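Local structure of aldose 1-epimerase (Caenorhabditis elegans, 1LUR) at residues N75-N79 and S80-F84; V126-E130 and Q131-L135. The protein probably interconverts the alpha and beta anomers of aldose sugars such as galactose. All coordinates share one frame; numbering follows the deposited sequence.

Contact 1: N75-N79 and S80-F84; sequences NRIKN and STLHF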
# COMPACT_ATOMS: atom_id res chain seq x y z
N ASN A 75 2.07 4.17 -7.66
CA ASN A 75 2.24 5.61 -7.72
C ASN A 75 2.38 6.14 -9.14
O ASN A 75 1.86 5.55 -10.09
CB ASN A 75 3.41 6.07 -6.85
CG ASN A 75 3.20 7.47 -6.27
OD1 ASN A 75 3.53 8.47 -6.91
ND2 ASN A 75 2.62 7.53 -5.07
N ARG A 76 3.13 7.22 -9.29
CA ARG A 76 3.31 7.83 -10.59
C ARG A 76 4.48 7.61 -11.51
O ARG A 76 5.61 7.39 -11.08
CB ARG A 76 3.18 9.35 -10.41
CG ARG A 76 1.96 9.77 -9.59
CD ARG A 76 1.99 11.25 -9.26
NE ARG A 76 0.78 11.66 -8.56
CZ ARG A 76 0.45 11.29 -7.33
NH1 ARG A 76 1.26 10.50 -6.63
NH2 ARG A 76 -0.68 11.71 -6.78
N ILE A 77 4.17 7.68 -12.80
CA ILE A 77 5.14 7.53 -13.88
C ILE A 77 5.09 9.00 -14.34
O ILE A 77 4.08 9.44 -14.89
CB ILE A 77 4.65 6.65 -15.04
CG1 ILE A 77 4.52 5.19 -14.61
CG2 ILE A 77 5.62 6.79 -16.21
CD1 ILE A 77 5.81 4.55 -14.18
N LYS A 78 6.17 9.74 -14.11
CA LYS A 78 6.22 11.15 -14.49
C LYS A 78 5.85 11.44 -15.93
O LYS A 78 6.47 10.93 -16.86
CB LYS A 78 7.61 11.72 -14.19
CG LYS A 78 7.73 13.22 -14.41
CD LYS A 78 9.06 13.74 -13.86
CE LYS A 78 9.39 15.13 -14.40
NZ LYS A 78 8.30 16.12 -14.13
N ASN A 79 4.83 12.27 -16.10
CA ASN A 79 4.33 12.66 -17.41
C ASN A 79 3.89 11.50 -18.29
O ASN A 79 3.92 11.57 -19.52
CB ASN A 79 5.36 13.52 -18.13
CG ASN A 79 5.65 14.82 -17.38
OD1 ASN A 79 4.78 15.36 -16.70
ND2 ASN A 79 6.87 15.33 -17.52
N SER A 80 3.46 10.41 -17.65
CA SER A 80 3.00 9.24 -18.38
C SER A 80 3.96 8.74 -19.46
O SER A 80 3.52 8.16 -20.45
CB SER A 80 1.65 9.54 -19.03
OG SER A 80 0.70 9.96 -18.07
N THR A 81 5.25 8.96 -19.26
CA THR A 81 6.24 8.52 -20.24
C THR A 81 7.49 8.00 -19.53
O THR A 81 7.87 8.53 -18.49
CB THR A 81 6.67 9.66 -21.17
OG1 THR A 81 5.51 10.37 -21.62
CG2 THR A 81 7.42 9.09 -22.37
N LEU A 82 8.12 6.99 -20.11
CA LEU A 82 9.33 6.41 -19.54
C LEU A 82 10.12 5.75 -20.64
O LEU A 82 9.62 5.54 -21.75
CB LEU A 82 8.99 5.37 -18.45
CG LEU A 82 8.23 4.10 -18.86
CD1 LEU A 82 9.20 3.07 -19.46
CD2 LEU A 82 7.54 3.52 -17.63
N HIS A 83 11.37 5.43 -20.34
CA HIS A 83 12.24 4.78 -21.30
C HIS A 83 12.63 3.44 -20.70
O HIS A 83 13.08 3.37 -19.56
CB HIS A 83 13.48 5.63 -21.56
CG HIS A 83 13.17 6.99 -22.11
ND1 HIS A 83 12.82 8.05 -21.30
CD2 HIS A 83 13.11 7.46 -23.38
CE1 HIS A 83 12.56 9.11 -22.05
NE2 HIS A 83 12.73 8.77 -23.31
N PHE A 84 12.42 2.37 -21.46
CA PHE A 84 12.76 1.04 -20.98
C PHE A 84 13.54 0.29 -22.04
O PHE A 84 13.05 0.08 -23.15
CB PHE A 84 11.49 0.25 -20.63
CG PHE A 84 11.76 -1.12 -20.10
CD1 PHE A 84 12.24 -1.29 -18.80
CD2 PHE A 84 11.61 -2.24 -20.90
CE1 PHE A 84 12.56 -2.56 -18.32
CE2 PHE A 84 11.92 -3.51 -20.43
CZ PHE A 84 12.40 -3.67 -19.14

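Contact 2: V126-E130 and Q131-L135; sequences VRANE and QDDGL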
# COMPACT_ATOMS: atom_id res chain seq x y z
N VAL A 126 -2.79 -13.13 -11.12
CA VAL A 126 -3.29 -12.38 -12.26
C VAL A 126 -2.16 -12.13 -13.25
O VAL A 126 -0.99 -12.09 -12.87
CB VAL A 126 -3.89 -11.02 -11.82
CG1 VAL A 126 -2.77 -10.06 -11.40
CG2 VAL A 126 -4.71 -10.42 -12.96
N ARG A 127 -2.51 -11.99 -14.52
CA ARG A 127 -1.52 -11.74 -15.55
C ARG A 127 -1.78 -10.38 -16.16
O ARG A 127 -2.92 -9.93 -16.24
CB ARG A 127 -1.61 -12.81 -16.65
CG ARG A 127 -1.22 -14.20 -16.22
CD ARG A 127 -1.53 -15.20 -17.33
NE ARG A 127 -1.03 -16.53 -17.01
CZ ARG A 127 0.25 -16.88 -17.05
NH1 ARG A 127 1.18 -15.99 -17.40
NH2 ARG A 127 0.60 -18.12 -16.73
N ALA A 128 -0.71 -9.73 -16.60
CA ALA A 128 -0.82 -8.42 -17.21
C ALA A 128 0.30 -8.21 -18.22
O ALA A 128 1.45 -8.58 -17.97
CB ALA A 128 -0.76 -7.34 -16.13
N ASN A 129 -0.03 -7.63 -19.37
CA ASN A 129 0.94 -7.36 -20.42
C ASN A 129 0.69 -5.96 -20.97
O ASN A 129 -0.27 -5.29 -20.58
CB ASN A 129 0.83 -8.39 -21.55
CG ASN A 129 -0.55 -8.44 -22.18
OD1 ASN A 129 -1.29 -7.45 -22.17
ND2 ASN A 129 -0.89 -9.59 -22.75
N GLU A 130 1.55 -5.52 -21.89
CA GLU A 130 1.40 -4.19 -22.46
C GLU A 130 -0.01 -3.90 -22.99
O GLU A 130 -0.50 -2.78 -22.84
CB GLU A 130 2.45 -3.97 -23.57
CG GLU A 130 2.52 -2.52 -24.09
CD GLU A 130 3.59 -2.33 -25.16
OE1 GLU A 130 4.24 -3.33 -25.53
OE2 GLU A 130 3.78 -1.18 -25.63
N GLN A 131 -0.68 -4.89 -23.59
CA GLN A 131 -2.03 -4.65 -24.10
C GLN A 131 -3.02 -4.32 -23.01
O GLN A 131 -3.99 -3.59 -23.24
CB GLN A 131 -2.57 -5.85 -24.89
CG GLN A 131 -2.09 -5.94 -26.32
CD GLN A 131 -0.92 -6.88 -26.48
OE1 GLN A 131 -0.98 -8.05 -26.06
NE2 GLN A 131 0.16 -6.39 -27.07
N ASP A 132 -2.80 -4.86 -21.81
CA ASP A 132 -3.69 -4.61 -20.69
C ASP A 132 -3.54 -3.22 -20.08
O ASP A 132 -4.53 -2.57 -19.75
CB ASP A 132 -3.47 -5.62 -19.56
CG ASP A 132 -3.80 -7.03 -19.96
OD1 ASP A 132 -4.93 -7.28 -20.43
OD2 ASP A 132 -2.92 -7.90 -19.79
N ASP A 133 -2.29 -2.77 -19.92
CA ASP A 133 -2.05 -1.47 -19.31
C ASP A 133 -1.05 -0.52 -19.97
O ASP A 133 -0.73 0.52 -19.39
CB ASP A 133 -1.61 -1.70 -17.88
CG ASP A 133 -0.45 -2.68 -17.79
OD1 ASP A 133 0.38 -2.70 -18.72
OD2 ASP A 133 -0.35 -3.42 -16.78
N GLY A 134 -0.53 -0.89 -21.13
CA GLY A 134 0.42 -0.02 -21.80
C GLY A 134 1.84 -0.02 -21.24
O GLY A 134 2.72 0.65 -21.80
N LEU A 135 2.08 -0.73 -20.15
CA LEU A 135 3.42 -0.77 -19.58
C LEU A 135 4.21 -1.86 -20.32
O LEU A 135 3.63 -2.80 -20.86
CB LEU A 135 3.36 -1.00 -18.06
CG LEU A 135 2.88 0.23 -17.25
CD1 LEU A 135 2.52 -0.17 -15.82
CD2 LEU A 135 3.99 1.30 -17.23
O HOH W 1 2.59 1.01 -24.52

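Contact 1: N75-N79 and S80-F84
Ile77 and Ser80 close a tight turn: the backbone N-H of Ser80 reaches back to the carbonyl oxygen of Ile77, with N to O at 3.0 Å. Lys78 and Asn79, the two central residues, have the backbone angles of a type II turn, with Asn79 at positive phi (58°). Ser80 also takes a positive phi, so the chain makes a second, overlapping turn, in which Thr81 N gives a weak bond to Lys78 O (3.3 Å). The Thr81 hydroxyl tightens the bend further by donating to Asn79 O, with OG1 to O at 2.9 Å; its chi1 of -46° sets OG1 beside its own backbone N, facing back to that oxygen. The amide end of Asn79 leads away from the turn, while its backbone N-H is taken by His98 ND1. Ser80 is buried, and its OG is hydrogen-bonded to Pro97 O.

On the inner side the contact is apolar. Ile77 points across the bend and offers both branches to one methyl group of Leu82: CD1 and CG2 of Ile77 each lie 4.0 Å from Leu82 CD2. The CG2 methyl also comes to 3.6 Å from Thr81 O, so this branch lines the backbone just past the turn. Leu82 CG sits between its backbone N and carbonyl carbon (chi1 64°), a setting that leaves CD2 near the isoleucine.

Beyond the bend, Ile77 pairs through its backbone with Tyr99, and Leu82 with Tyr89. The arrangement is thus a pair of overlapping beta turns, joining strand 76-77 to strand 81-84 where the chain passes from one two-stranded antiparallel sheet to the next within the mutarotase fold.

Contact 2: V126-E130 and Q131-L135
A capping box between Asn129 and Asp132 starts the short helix 130-133 where strand 121-129 ends. Asn129 OD1 accepts from Asp132 N at 3.0 Å; the donor nitrogen lies nearly in line with the side-chain C=O, though the bond is bent at the hydrogen. In return, Asp132 OD2 takes the N-H of Asn129 at 2.9 Å on its anti lone pair. The Asn129 amide and the Asp132 carboxylate lie in nearly parallel planes, 8° apart and one above the other, with Asp132 OD2 over Asn129 OD1 at 2.9 Å; the two N-H donors probably offset the repulsion between these acceptors. Asn129 CG lies between the backbone N and carbonyl carbon (chi1 58°), which turns OD1 toward the helix start. The backbone oxygen of Asn129 serves both Asp132 N (2.8 Å) and Asp133 N (3.3 Å). With an alanine at Asn129, Asp132 N would probably be left with the backbone oxygen alone, and the first helical turn would be less firmly fixed.

Past the helix, Gly134 has positive phi, and Asp133 OD1 accepts from Leu135 N at 3.0 Å, an Asx turn. A water donates to both Glu130 OE2 and Gly134 O, bridging the Glu130 carboxylate and the backbone past the helix.

Asp133 OD1 also forms a salt bridge with Arg72, and Asn105 ND2 bonds to Asp132 O, so loop residues hold this helical turn as it links strand 121-129 to its antiparallel neighbour, strand 138-147.

Contacts 1 and 2 both lie toward the periphery, about 19 and 20 Å from the chain's centre to their own centres, and each mixes buried with exposed residues. Their chemistry differs. In contact 1 backbone turns and a small aliphatic cluster join two short strands; in contact 2 polar side chains cap a helical turn between neighbouring strands of the large antiparallel sheet. The two meet on their buried sides, where Leu82 CD2 packs 4.2 Å from Leu135 CD2. Tyr99 ties them further: its backbone pairs with Ile77, and its hydroxyl is hydrogen-bonded to Asp133 O.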